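Local coordinates for protein endoglucanase E (Clostridium thermocellum, PDB 2WAO) that binds cellulose-derived oligosaccharides in the active-site cleft of its family 2 carbohydrate esterase domain and probably removes acetyl groups from plant cell wall polysaccharides, at residues I11-R16 / S32-N37; Y39-S44 / L82-H87; E122-F127 / S210-Q215; M156-I161 / A314-M319; H255-V260 / N329-L334. One frame throughout, in Å; residues are numbered along the deposited sequence.

Contact 1. Residues I11-R16 / S32-N37; sequences ILYNGR and SNVELN. With FMT (formic acid), chain L.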
# COMPACT_ATOMS: atom_id res chain seq x y z
N ILE A 11 19.22 -5.66 8.87
CA ILE A 11 18.27 -5.54 7.72
C ILE A 11 16.97 -4.92 8.23
O ILE A 11 16.45 -5.33 9.28
CB ILE A 11 17.99 -6.94 7.07
CG1 ILE A 11 19.30 -7.52 6.47
CG2 ILE A 11 16.86 -6.83 6.00
CD1 ILE A 11 19.11 -8.80 5.71
N LEU A 12 16.44 -3.94 7.50
CA LEU A 12 15.15 -3.37 7.86
C LEU A 12 14.02 -4.03 7.09
O LEU A 12 14.06 -4.11 5.86
CB LEU A 12 15.11 -1.88 7.57
CG LEU A 12 16.09 -1.00 8.32
CD1 LEU A 12 15.75 0.44 7.98
CD2 LEU A 12 16.03 -1.27 9.86
N TYR A 13 13.03 -4.50 7.83
CA TYR A 13 11.91 -5.19 7.20
C TYR A 13 10.73 -4.19 7.31
O TYR A 13 10.10 -4.08 8.36
CB TYR A 13 11.65 -6.53 7.89
CG TYR A 13 12.72 -7.57 7.57
CD1 TYR A 13 12.67 -8.31 6.38
CD2 TYR A 13 13.80 -7.79 8.44
CE1 TYR A 13 13.67 -9.24 6.06
CE2 TYR A 13 14.80 -8.75 8.12
CZ TYR A 13 14.72 -9.46 6.94
OH TYR A 13 15.71 -10.41 6.61
N ASN A 14 10.47 -3.43 6.24
CA ASN A 14 9.49 -2.35 6.23
C ASN A 14 8.11 -2.84 5.78
O ASN A 14 7.87 -2.97 4.60
CB ASN A 14 9.93 -1.26 5.26
CG ASN A 14 11.19 -0.57 5.71
OD1 ASN A 14 11.39 -0.37 6.91
ND2 ASN A 14 12.06 -0.21 4.75
N GLY A 15 7.23 -3.11 6.73
CA GLY A 15 5.95 -3.70 6.41
C GLY A 15 5.48 -4.54 7.58
O GLY A 15 6.10 -4.54 8.69
N ARG A 16 4.40 -5.25 7.34
CA ARG A 16 3.92 -6.29 8.23
C ARG A 16 4.61 -7.59 7.88
O ARG A 16 4.32 -8.21 6.84
CB ARG A 16 2.38 -6.44 8.19
CG ARG A 16 1.64 -5.19 8.69
CD ARG A 16 0.17 -5.49 8.73
NE ARG A 16 -0.64 -4.38 9.24
CZ ARG A 16 -1.94 -4.50 9.43
NH1 ARG A 16 -2.51 -5.67 9.16
NH2 ARG A 16 -2.67 -3.47 9.88
N SER A 32 5.37 -4.05 0.81
CA SER A 32 6.34 -4.67 1.77
C SER A 32 7.72 -4.51 1.17
O SER A 32 7.90 -4.80 -0.04
CB SER A 32 6.06 -6.14 2.02
OG SER A 32 4.77 -6.33 2.59
N ASN A 33 8.71 -4.11 1.97
CA ASN A 33 10.04 -3.94 1.41
C ASN A 33 11.14 -4.19 2.42
O ASN A 33 10.91 -4.07 3.63
CB ASN A 33 10.23 -2.57 0.70
CG ASN A 33 10.14 -1.41 1.64
OD1 ASN A 33 11.16 -0.93 2.17
ND2 ASN A 33 8.90 -0.94 1.87
N VAL A 34 12.28 -4.64 1.89
CA VAL A 34 13.44 -4.99 2.70
C VAL A 34 14.48 -3.93 2.35
O VAL A 34 14.70 -3.60 1.18
CB VAL A 34 13.97 -6.41 2.31
CG1 VAL A 34 15.17 -6.77 3.14
CG2 VAL A 34 12.85 -7.49 2.51
N GLU A 35 15.13 -3.36 3.35
CA GLU A 35 16.07 -2.30 3.07
C GLU A 35 17.40 -2.56 3.83
O GLU A 35 17.39 -2.95 4.99
CB GLU A 35 15.42 -0.97 3.43
CG GLU A 35 16.32 0.21 3.39
CD GLU A 35 15.63 1.49 3.88
OE1 GLU A 35 14.56 1.39 4.56
OE2 GLU A 35 16.19 2.58 3.63
N LEU A 36 18.51 -2.39 3.13
CA LEU A 36 19.82 -2.71 3.74
C LEU A 36 20.93 -1.93 3.05
O LEU A 36 20.75 -1.42 1.96
CB LEU A 36 20.06 -4.23 3.68
CG LEU A 36 20.10 -4.89 2.28
CD1 LEU A 36 21.44 -4.58 1.56
CD2 LEU A 36 19.91 -6.39 2.40
N ASN A 37 22.08 -1.85 3.72
CA ASN A 37 23.32 -1.38 3.13
C ASN A 37 24.29 -2.54 2.94
O ASN A 37 24.36 -3.41 3.79
CB ASN A 37 23.97 -0.33 4.04
CG ASN A 37 23.15 0.97 4.14
OD1 ASN A 37 22.83 1.60 3.13
ND2 ASN A 37 22.82 1.35 5.35
C FMT L . 8.83 -0.31 9.26
O1 FMT L . 7.89 -1.11 9.15
O2 FMT L . 9.10 0.62 8.48
O HOH W 1 3.49 -4.97 4.71

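Contact 2. Residues Y39-S44 / L82-H87; sequences YGTEAS and LAEGAH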
# COMPACT_ATOMS: atom_id res chain seq x y z
N TYR A 39 28.35 -3.69 1.25
CA TYR A 39 29.63 -3.34 0.65
C TYR A 39 29.91 -4.37 -0.43
O TYR A 39 29.85 -5.57 -0.18
CB TYR A 39 30.77 -3.36 1.68
CG TYR A 39 32.05 -2.79 1.10
CD1 TYR A 39 32.36 -1.44 1.24
CD2 TYR A 39 32.92 -3.59 0.35
CE1 TYR A 39 33.53 -0.89 0.68
CE2 TYR A 39 34.10 -3.05 -0.22
CZ TYR A 39 34.38 -1.70 -0.04
OH TYR A 39 35.52 -1.14 -0.59
N GLY A 40 30.19 -3.92 -1.63
CA GLY A 40 30.64 -4.86 -2.68
C GLY A 40 30.28 -4.35 -4.06
O GLY A 40 30.23 -3.13 -4.27
N THR A 41 30.06 -5.28 -4.98
CA THR A 41 29.78 -4.93 -6.37
C THR A 41 28.44 -5.51 -6.86
O THR A 41 27.98 -5.16 -7.94
CB THR A 41 30.89 -5.47 -7.32
OG1 THR A 41 30.86 -6.91 -7.32
CG2 THR A 41 32.26 -4.94 -6.88
N GLU A 42 27.87 -6.41 -6.07
CA GLU A 42 26.69 -7.18 -6.47
C GLU A 42 25.87 -7.61 -5.26
O GLU A 42 26.37 -7.65 -4.13
CB GLU A 42 27.11 -8.43 -7.24
CG GLU A 42 27.94 -9.38 -6.37
CD GLU A 42 28.35 -10.64 -7.12
OE1 GLU A 42 27.48 -11.43 -7.49
OE2 GLU A 42 29.56 -10.84 -7.31
N ALA A 43 24.61 -7.95 -5.53
CA ALA A 43 23.72 -8.49 -4.54
C ALA A 43 22.72 -9.44 -5.16
O ALA A 43 22.17 -9.18 -6.24
CB ALA A 43 22.99 -7.37 -3.85
N SER A 44 22.46 -10.52 -4.44
CA SER A 44 21.52 -11.56 -4.84
C SER A 44 20.58 -11.83 -3.67
O SER A 44 20.92 -11.58 -2.52
CB SER A 44 22.27 -12.84 -5.23
OG SER A 44 23.00 -12.68 -6.44
N LEU A 82 28.65 -3.15 -10.13
CA LEU A 82 28.74 -1.83 -9.49
C LEU A 82 30.18 -1.53 -9.10
O LEU A 82 30.95 -2.46 -8.81
CB LEU A 82 27.86 -1.74 -8.22
CG LEU A 82 26.38 -2.11 -8.34
CD1 LEU A 82 25.76 -2.25 -6.95
CD2 LEU A 82 25.59 -1.04 -9.18
N ALA A 83 30.52 -0.25 -9.05
CA ALA A 83 31.78 0.20 -8.44
C ALA A 83 31.82 -0.33 -7.02
O ALA A 83 30.86 -0.18 -6.26
CB ALA A 83 31.88 1.74 -8.44
N GLU A 84 32.93 -0.99 -6.67
CA GLU A 84 33.09 -1.52 -5.34
C GLU A 84 32.96 -0.41 -4.31
O GLU A 84 33.66 0.59 -4.39
CB GLU A 84 34.44 -2.21 -5.23
CG GLU A 84 34.62 -2.98 -3.95
CD GLU A 84 35.99 -3.60 -3.87
OE1 GLU A 84 36.48 -4.06 -4.94
OE2 GLU A 84 36.56 -3.63 -2.76
N GLY A 85 32.08 -0.58 -3.32
CA GLY A 85 31.87 0.43 -2.32
C GLY A 85 30.62 0.11 -1.54
O GLY A 85 30.03 -0.95 -1.71
N ALA A 86 30.21 1.04 -0.68
CA ALA A 86 28.99 0.85 0.11
C ALA A 86 27.80 1.24 -0.78
O ALA A 86 27.85 2.26 -1.49
CB ALA A 86 29.04 1.69 1.38
N HIS A 87 26.76 0.43 -0.76
CA HIS A 87 25.55 0.70 -1.59
C HIS A 87 24.29 0.56 -0.74
O HIS A 87 24.27 -0.23 0.20
CB HIS A 87 25.50 -0.29 -2.75
CG HIS A 87 26.69 -0.21 -3.65
ND1 HIS A 87 26.89 0.85 -4.51
CD2 HIS A 87 27.77 -1.02 -3.79
CE1 HIS A 87 28.04 0.68 -5.15
NE2 HIS A 87 28.59 -0.44 -4.73

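Contact 3. Residues E122-F127 / S210-Q215; sequences ERKIEF and SKYVPQ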
# COMPACT_ATOMS: atom_id res chain seq x y z
N GLU A 122 11.33 7.93 11.42
CA GLU A 122 10.46 8.28 12.54
C GLU A 122 9.00 8.51 12.12
O GLU A 122 8.08 8.17 12.86
CB GLU A 122 11.01 9.55 13.22
CG GLU A 122 12.42 9.33 13.76
CD GLU A 122 12.44 8.57 15.09
OE1 GLU A 122 11.38 8.52 15.79
OE2 GLU A 122 13.53 8.03 15.45
N ARG A 123 8.81 9.05 10.92
CA ARG A 123 7.47 9.33 10.38
C ARG A 123 6.94 8.05 9.80
O ARG A 123 7.66 7.33 9.06
CB ARG A 123 7.53 10.42 9.30
CG ARG A 123 8.03 11.76 9.86
CD ARG A 123 8.22 12.70 8.75
NE ARG A 123 8.45 14.07 9.23
CZ ARG A 123 8.67 15.10 8.41
NH1 ARG A 123 8.71 14.92 7.10
NH2 ARG A 123 8.86 16.33 8.90
N LYS A 124 5.70 7.75 10.14
CA LYS A 124 5.09 6.47 9.79
C LYS A 124 3.63 6.70 9.37
O LYS A 124 2.87 7.41 10.06
CB LYS A 124 5.10 5.50 10.96
CG LYS A 124 6.48 5.05 11.42
CD LYS A 124 6.32 4.28 12.73
CE LYS A 124 7.59 3.56 13.12
NZ LYS A 124 8.54 4.57 13.61
N ILE A 125 3.24 6.04 8.30
CA ILE A 125 1.86 6.16 7.75
C ILE A 125 1.33 4.74 7.55
O ILE A 125 2.10 3.83 7.19
CB ILE A 125 1.86 6.90 6.41
CG1 ILE A 125 2.67 8.19 6.50
CG2 ILE A 125 0.42 7.17 5.93
CD1 ILE A 125 2.81 8.93 5.15
N GLU A 126 0.05 4.51 7.83
CA GLU A 126 -0.62 3.27 7.39
C GLU A 126 -1.70 3.71 6.41
O GLU A 126 -2.51 4.61 6.70
CB GLU A 126 -1.25 2.52 8.55
CG GLU A 126 -1.96 1.22 8.14
CD GLU A 126 -2.37 0.42 9.35
OE1 GLU A 126 -3.18 0.93 10.13
OE2 GLU A 126 -1.91 -0.73 9.52
N PHE A 127 -1.75 3.01 5.27
CA PHE A 127 -2.79 3.23 4.27
C PHE A 127 -3.71 2.04 4.34
O PHE A 127 -3.25 0.87 4.47
CB PHE A 127 -2.14 3.27 2.89
CG PHE A 127 -1.36 4.52 2.63
CD1 PHE A 127 -1.99 5.59 1.98
CD2 PHE A 127 -0.03 4.63 3.05
CE1 PHE A 127 -1.29 6.80 1.78
CE2 PHE A 127 0.69 5.85 2.81
CZ PHE A 127 0.02 6.90 2.19
N SER A 210 1.06 -3.13 18.13
CA SER A 210 2.05 -2.32 18.86
C SER A 210 3.35 -2.17 18.08
O SER A 210 4.16 -1.29 18.39
CB SER A 210 2.35 -2.90 20.25
OG SER A 210 3.14 -4.06 20.13
N LYS A 211 3.55 -3.02 17.07
CA LYS A 211 4.82 -3.08 16.37
C LYS A 211 4.99 -1.92 15.40
O LYS A 211 6.11 -1.62 14.97
CB LYS A 211 4.97 -4.41 15.62
CG LYS A 211 4.93 -5.63 16.57
CD LYS A 211 5.30 -6.86 15.72
CE LYS A 211 5.34 -8.15 16.56
NZ LYS A 211 5.38 -9.33 15.64
N TYR A 212 3.90 -1.24 15.09
CA TYR A 212 4.02 -0.13 14.13
C TYR A 212 2.92 0.86 14.44
O TYR A 212 1.75 0.58 14.16
CB TYR A 212 3.88 -0.66 12.69
CG TYR A 212 4.12 0.38 11.58
CD1 TYR A 212 5.42 0.63 11.09
CD2 TYR A 212 3.04 1.05 11.00
CE1 TYR A 212 5.64 1.57 10.04
CE2 TYR A 212 3.25 1.97 9.95
CZ TYR A 212 4.55 2.25 9.51
OH TYR A 212 4.74 3.16 8.44
N VAL A 213 3.28 2.00 15.04
CA VAL A 213 2.26 2.96 15.43
C VAL A 213 2.42 4.23 14.58
O VAL A 213 3.26 5.06 14.86
CB VAL A 213 2.30 3.26 16.94
CG1 VAL A 213 1.23 4.32 17.31
CG2 VAL A 213 2.08 1.95 17.72
N PRO A 214 1.61 4.37 13.52
CA PRO A 214 1.81 5.50 12.58
C PRO A 214 1.22 6.79 13.23
O PRO A 214 0.28 6.69 14.07
CB PRO A 214 0.97 5.06 11.37
CG PRO A 214 -0.16 4.31 11.98
CD PRO A 214 0.47 3.53 13.12
N GLN A 215 1.74 7.96 12.82
CA GLN A 215 1.17 9.22 13.21
C GLN A 215 0.03 9.57 12.25
O GLN A 215 -0.76 10.45 12.54
CB GLN A 215 2.23 10.35 13.21
CG GLN A 215 3.42 10.08 14.14
CD GLN A 215 4.57 9.35 13.49
OE1 GLN A 215 4.56 9.08 12.32
NE2 GLN A 215 5.59 9.03 14.27

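Contact 4. Residues M156-I161 / A314-M319; sequences MSYAAI and ATHQLM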
# COMPACT_ATOMS: atom_id res chain seq x y z
N MET A 156 4.85 3.09 -7.40
CA MET A 156 4.35 4.35 -8.00
C MET A 156 2.84 4.58 -7.67
O MET A 156 2.10 5.22 -8.42
CB MET A 156 4.66 4.43 -9.50
CG MET A 156 6.18 4.54 -9.82
SD MET A 156 6.93 5.99 -9.03
CE MET A 156 6.23 7.30 -10.01
N SER A 157 2.40 3.99 -6.54
CA SER A 157 1.07 4.32 -6.00
C SER A 157 1.13 5.70 -5.37
O SER A 157 2.20 6.17 -4.93
CB SER A 157 0.64 3.30 -4.95
OG SER A 157 1.36 3.49 -3.75
N TYR A 158 -0.02 6.37 -5.31
CA TYR A 158 -0.07 7.68 -4.62
C TYR A 158 0.45 7.52 -3.20
O TYR A 158 1.04 8.47 -2.64
CB TYR A 158 -1.48 8.27 -4.60
CG TYR A 158 -2.41 7.55 -3.66
CD1 TYR A 158 -2.66 8.06 -2.37
CD2 TYR A 158 -3.02 6.33 -4.03
CE1 TYR A 158 -3.47 7.39 -1.49
CE2 TYR A 158 -3.85 5.64 -3.14
CZ TYR A 158 -4.07 6.19 -1.89
OH TYR A 158 -4.85 5.56 -0.96
N ALA A 159 0.18 6.37 -2.58
CA ALA A 159 0.58 6.11 -1.21
C ALA A 159 2.12 6.07 -1.06
O ALA A 159 2.70 6.72 -0.16
CB ALA A 159 -0.04 4.82 -0.73
N ALA A 160 2.80 5.34 -1.96
CA ALA A 160 4.26 5.23 -1.86
C ALA A 160 4.93 6.56 -2.18
O ALA A 160 5.94 6.95 -1.56
CB ALA A 160 4.78 4.17 -2.81
N ILE A 161 4.35 7.26 -3.14
CA ILE A 161 4.96 8.51 -3.57
C ILE A 161 4.81 9.56 -2.41
O ILE A 161 5.78 10.32 -2.08
CB ILE A 161 4.24 9.03 -4.84
CG1 ILE A 161 4.48 8.10 -6.06
CG2 ILE A 161 4.71 10.50 -5.14
CD1 ILE A 161 3.47 8.39 -7.21
N ALA A 314 0.41 9.11 -13.82
CA ALA A 314 0.14 10.53 -13.71
C ALA A 314 -0.95 10.91 -12.70
O ALA A 314 -0.82 11.88 -11.95
CB ALA A 314 -0.18 11.13 -15.13
N THR A 315 -2.04 10.14 -12.70
CA THR A 315 -3.14 10.36 -11.77
C THR A 315 -2.66 10.06 -10.31
O THR A 315 -2.93 10.87 -9.41
CB THR A 315 -4.34 9.50 -12.13
OG1 THR A 315 -4.92 9.96 -13.39
CG2 THR A 315 -5.44 9.60 -11.02
N HIS A 316 -1.89 8.98 -10.11
CA HIS A 316 -1.26 8.72 -8.80
C HIS A 316 -0.39 9.88 -8.34
O HIS A 316 -0.43 10.25 -7.17
CB HIS A 316 -0.47 7.41 -8.80
CG HIS A 316 -1.33 6.17 -8.67
ND1 HIS A 316 -1.77 5.70 -7.45
CD2 HIS A 316 -1.78 5.29 -9.61
CE1 HIS A 316 -2.43 4.57 -7.63
NE2 HIS A 316 -2.48 4.31 -8.93
N GLN A 317 0.38 10.47 -9.27
CA GLN A 317 1.20 11.59 -8.94
C GLN A 317 0.36 12.79 -8.48
O GLN A 317 0.67 13.37 -7.48
CB GLN A 317 2.17 11.95 -10.08
CG GLN A 317 3.21 10.84 -10.24
CD GLN A 317 4.08 11.02 -11.46
OE1 GLN A 317 3.58 11.24 -12.56
NE2 GLN A 317 5.40 10.92 -11.27
N LEU A 318 -0.71 13.12 -9.20
CA LEU A 318 -1.62 14.20 -8.77
C LEU A 318 -2.20 13.95 -7.36
O LEU A 318 -2.34 14.87 -6.54
CB LEU A 318 -2.79 14.35 -9.75
CG LEU A 318 -2.47 14.93 -11.15
CD1 LEU A 318 -3.77 15.13 -11.91
CD2 LEU A 318 -1.64 16.25 -11.01
N MET A 319 -2.60 12.72 -7.12
CA MET A 319 -3.15 12.33 -5.80
C MET A 319 -2.09 12.54 -4.73
O MET A 319 -2.36 13.09 -3.64
CB MET A 319 -3.58 10.88 -5.88
CG MET A 319 -4.80 10.62 -6.70
SD MET A 319 -5.16 8.81 -6.83
CE MET A 319 -5.80 8.50 -5.20

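Contact 5. Residues H255-V260 / N329-L334; sequences HIFCCV and NKLGWL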
# COMPACT_ATOMS: atom_id res chain seq x y z
N HIS A 255 -3.47 10.89 13.24
CA HIS A 255 -4.31 11.76 12.39
C HIS A 255 -4.90 10.88 11.29
O HIS A 255 -4.14 10.20 10.57
CB HIS A 255 -3.46 12.85 11.77
CG HIS A 255 -2.86 13.80 12.77
ND1 HIS A 255 -3.38 15.05 12.99
CD2 HIS A 255 -1.80 13.68 13.61
CE1 HIS A 255 -2.67 15.68 13.91
NE2 HIS A 255 -1.70 14.87 14.31
N ILE A 256 -6.23 10.88 11.16
CA ILE A 256 -6.88 9.92 10.21
C ILE A 256 -7.45 10.71 9.02
O ILE A 256 -8.29 11.62 9.22
CB ILE A 256 -8.01 9.09 10.90
CG1 ILE A 256 -7.41 8.28 12.08
CG2 ILE A 256 -8.73 8.13 9.87
CD1 ILE A 256 -8.49 7.56 12.96
N PHE A 257 -7.03 10.36 7.81
CA PHE A 257 -7.49 11.06 6.57
C PHE A 257 -8.40 10.14 5.79
O PHE A 257 -7.97 9.05 5.37
CB PHE A 257 -6.26 11.46 5.73
CG PHE A 257 -5.46 12.54 6.37
CD1 PHE A 257 -5.69 13.89 6.02
CD2 PHE A 257 -4.46 12.23 7.30
CE1 PHE A 257 -4.94 14.91 6.61
CE2 PHE A 257 -3.73 13.25 7.91
CZ PHE A 257 -3.96 14.58 7.57
N CYS A 258 -9.66 10.55 5.67
CA CYS A 258 -10.71 9.75 4.97
C CYS A 258 -10.89 10.29 3.55
O CYS A 258 -11.23 11.48 3.36
CB CYS A 258 -12.03 9.85 5.73
SG CYS A 258 -11.90 9.18 7.39
N CYS A 259 -10.66 9.45 2.54
CA CYS A 259 -10.46 9.99 1.17
C CYS A 259 -11.45 9.41 0.19
O CYS A 259 -11.79 8.24 0.28
CB CYS A 259 -9.04 9.66 0.65
SG CYS A 259 -7.70 10.20 1.70
N VAL A 260 -11.93 10.25 -0.73
CA VAL A 260 -12.82 9.78 -1.79
C VAL A 260 -12.19 10.16 -3.15
O VAL A 260 -11.76 11.28 -3.32
CB VAL A 260 -14.23 10.42 -1.61
CG1 VAL A 260 -15.09 10.14 -2.79
CG2 VAL A 260 -14.91 9.85 -0.34
N ASN A 329 0.20 20.06 6.08
CA ASN A 329 -0.66 21.03 6.76
C ASN A 329 -1.04 20.63 8.18
O ASN A 329 -0.84 21.43 9.14
CB ASN A 329 -1.94 21.26 5.96
CG ASN A 329 -2.86 22.33 6.59
OD1 ASN A 329 -4.03 22.07 6.93
ND2 ASN A 329 -2.36 23.54 6.70
N LYS A 330 -1.61 19.42 8.33
CA LYS A 330 -2.07 18.96 9.65
C LYS A 330 -0.96 18.55 10.59
O LYS A 330 -1.11 18.69 11.81
CB LYS A 330 -3.07 17.80 9.55
CG LYS A 330 -4.27 18.11 8.68
CD LYS A 330 -5.15 19.18 9.25
CE LYS A 330 -6.32 19.38 8.28
NZ LYS A 330 -7.10 20.59 8.64
N LEU A 331 0.10 17.94 10.06
CA LEU A 331 1.14 17.37 10.89
C LEU A 331 2.29 18.37 11.13
O LEU A 331 3.07 18.18 12.04
CB LEU A 331 1.67 16.05 10.26
CG LEU A 331 0.68 15.05 10.88
CD1 LEU A 331 -0.54 14.68 10.08
CD2 LEU A 331 1.26 13.94 11.73
N GLY A 332 2.41 19.39 10.30
CA GLY A 332 3.64 20.19 10.24
C GLY A 332 4.86 19.40 9.78
O GLY A 332 5.96 19.60 10.30
N TRP A 333 4.65 18.45 8.85
CA TRP A 333 5.71 17.60 8.33
C TRP A 333 6.37 18.22 7.09
O TRP A 333 6.34 17.67 5.98
CB TRP A 333 5.13 16.25 7.97
CG TRP A 333 5.06 15.28 9.11
CD1 TRP A 333 5.31 15.53 10.43
CD2 TRP A 333 4.65 13.92 9.02
NE1 TRP A 333 5.11 14.36 11.18
CE2 TRP A 333 4.70 13.37 10.32
CE3 TRP A 333 4.28 13.09 7.93
CZ2 TRP A 333 4.37 12.03 10.57
CZ3 TRP A 333 3.95 11.76 8.18
CH2 TRP A 333 3.98 11.24 9.50
N LEU A 334 6.99 19.36 7.30
CA LEU A 334 7.61 20.10 6.20
C LEU A 334 9.05 19.63 5.94
O LEU A 334 9.48 18.61 6.53
CB LEU A 334 7.56 21.61 6.49
CG LEU A 334 6.36 22.30 7.14
CD1 LEU A 334 6.34 23.73 6.68
CD2 LEU A 334 5.02 21.67 6.84

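Contact 1. Residues I11-R16 / S32-N37
Ile11 and Val34 make the tight end of this strand pair: Ile11 CG2 presses on Val34 CG1 at 3.3 Å, closer than methyl groups usually stand. The same Ile11 CG2 also lies over one face of the Tyr13 ring, toward its rim, while Val34 CG2 reaches the CD1–CE1 side of that ring. Phe104 and Phe107 of strand 102-108 close over Val34, so this face belongs to the hydrophobic filling between the two antiparallel sheets of the N-terminal beta-sandwich. Strands 12-14 and 33-37 run antiparallel in its six-stranded sheet, with Leu12–Glu35 and Asn14–Asn33 as hydrogen-bonded pairs and Tyr13–Val34 as the non-hydrogen-bonded pair between them. The other face carries Leu12 beside the polar Asn14, Asn33 and Glu35, and is held by hydrogen bonds more than by close packing. Here Asn14 ND2 spends both its hydrogens in its own amide plane, one on Asn33 OD1 (2.8 Å) and one on Glu35 OE1 (3.0 Å). Glu35 holds CG anti to its backbone N (chi1 171°) and runs out extended, which brings OE1 to the amide and gives OE2 to His88. Past Asn14 the direct backbone ladder ends. Gly15 N donates to O1 of a formic acid molecule at 3.2 Å, and a water bridges Arg16 N and Ser32 OG, which is also bonded to Trp29 O.

Contact 2. Residues Y39-S44 / L82-H87
The Tyr39 ring lies with one face over the backbone of Gly85, whose CA stands 4.1 Å from the ring centroid in a CH-pi contact, 28° off the normal. At the ring edge, near its plane, comes Glu84 OE2; the carboxylate is turned 82° from the ring, and its link to Tyr39 OH is long and weak at 3.5 Å. Tyr39 reaches this place because CG is anti to its backbone N (chi1 -171°), which lays the ring over Gly85. The second flat group, His87, has Leu82 CD1 centred over one face and Gly40 O at its edge. Its NE2 donates in the ring plane to Ala83 O at 2.7 Å, and ND1 is bonded to Asp60, so both nitrogens are engaged and the ring's rotation is fixed. Between the two rings the antiparallel strands 33-40 and 85-93 of the beta-sandwich meet at their ends, with Gly40 and Gly85 as a hydrogen-bonded pair: Gly40 N to Gly85 O is 3.0 Å, and the return bond from Gly85 N to Gly40 O is 3.3 Å. Beyond the pair, Leu82 N binds Thr41 O at 3.0 Å, and Thr41 CG2 rests against Leu82 O and Glu84 CA.

Contact 3. Residues E122-F127 / S210-Q215
Lys124 lays its aliphatic chain across the ring of Tyr212, atom after atom. CB stands 3.5 Å from Tyr212 OH and also near Pro214 CB; CG comes next over CE1 and CZ; CD sits above the face, offset toward the rim, 4.2 Å from the centroid in a CH-pi contact and close to Val213 O as well. CE reaches the CD1–CE1 side, and a bend at chi4 (74°) then turns NZ away to a weak bond with Leu121 O. The hydroxyl of Tyr212 donates to Ile125 O at 3.0 Å, from above the carbonyl plane; it is also bonded to Ser169. Gln215, its amide bent back at chi2 (90°), gives NE2 to Glu122 O at 3.0 Å while OE1 accepts from Lys124 N at 2.8 Å, so both ends of the flat group are held by backbone. Pro214 CB rests on Lys124 O, which also takes a weak bond from Gln215 N. The loop 210-215 thus crosses the start of strand 123-129 nearly at right angles before leading into strand 216-220; in the parallel sheet strand 123-129 lies between 216-220 and 168-174, the strand that supplies Ser169, and Gln215 also touches Leu331 of helix 313-331.

Contact 4. Residues M156-I161 / A314-M319
Tyr158 and His316 bury the greatest areas here, with Ile161, Gln317, Met319 and Met156 packed round them. His316 ND1 accepts from Tyr158 N at 2.8 Å, the donor lying 28° out of the imidazole plane, and the same nitrogen stands at the edge of the Tyr158 ring, 3.7 Å from CD2. Tyr158 CG is tucked between its own backbone N and carbonyl carbon (chi1 72°), which swings the ring against helix 313-331. There Tyr158 CB meets Met319 CB at 3.6 Å and also touches His316 O. Met319 bends at chi3 and brings CE over one ring face, 3.9 Å from the centroid in a CH-pi contact; its sulfur lies obliquely farther off, making this a Met-aromatic pair. Ala159 CB covers the opposite face, so the phenol ring is sandwiched. On the outer flank Ile161 CD1 meets Gln317 CG at 3.9 Å, and Met156 CE reaches the Gln317 amide. Ser157 is the N-cap of helix 158-165, its OG accepting from Ala160 N at 2.9 Å. With that bond and the one to His316, two N-H groups of the helix's first turn are satisfied by side chains. Because ND1 accepts, a neutral imidazole would carry its proton on NE2, and the nearby helix N-terminus would probably disfavour a second proton.

Contact 5. Residues H255-V260 / N329-L334
Strand 255-260 and the end of helix 313-331 face each other at a distance: the nearest CA atoms, those of His255 and Leu331, are 8.0 Å apart, and side chains fill the gap. The helix runs to Leu331, and Gly332 after it leaves helical geometry with positive phi (64°). Leu331 fits one branch against His255, CD1 lying over a face of the imidazole, offset toward the rim and 4.0 Å from its centroid, a CH-pi contact. CD2 meets the ring at His255 CD2, 3.6 Å away, and also lies against the Trp333 indole. His255 ND1 is bonded to Tyr292 of the adjoining strand. Phe257 turns its edge to the helix: CZ touches Lys330 CG at 3.7 Å, and CE2 comes to Leu331 CD1 at 4.1 Å. Lys330 lays CB and CG at the phenyl edge; the bend at chi2 (-66°) then turns the chain, and its amine leads away. Such packing of a C-terminal helix on the parallel sheet is that of the three-layer alpha/beta/alpha fold of SGNH (GDSL) hydrolases.

In the fold
Contacts 1 and 2 share strand 33-40 of the beta-sandwich, their centres 18 Å apart, whereas contacts 3, 4 and 5 belong to the hydrolase domain. A salt bridge from Arg16 NH2 to Glu126 OE2, 2.9 Å long, ties contact 1 to contact 3 and so joins the two domains. Contact 3 passes into contact 5 through the sheet, with Gln215 O at 2.8 Å from His255 N, and into contact 4 through Phe127, whose CD1 lies 3.4 Å from Ala159 CB. Contacts 4 and 5 use the first turns and the last turn of helix 313-331. Contact 4 stays clear of the glycan, the Met319 side chain being about 11 Å from a bound glucose unit, but helix 313-331 follows the pocket residues Asp308, Trp309 and His310.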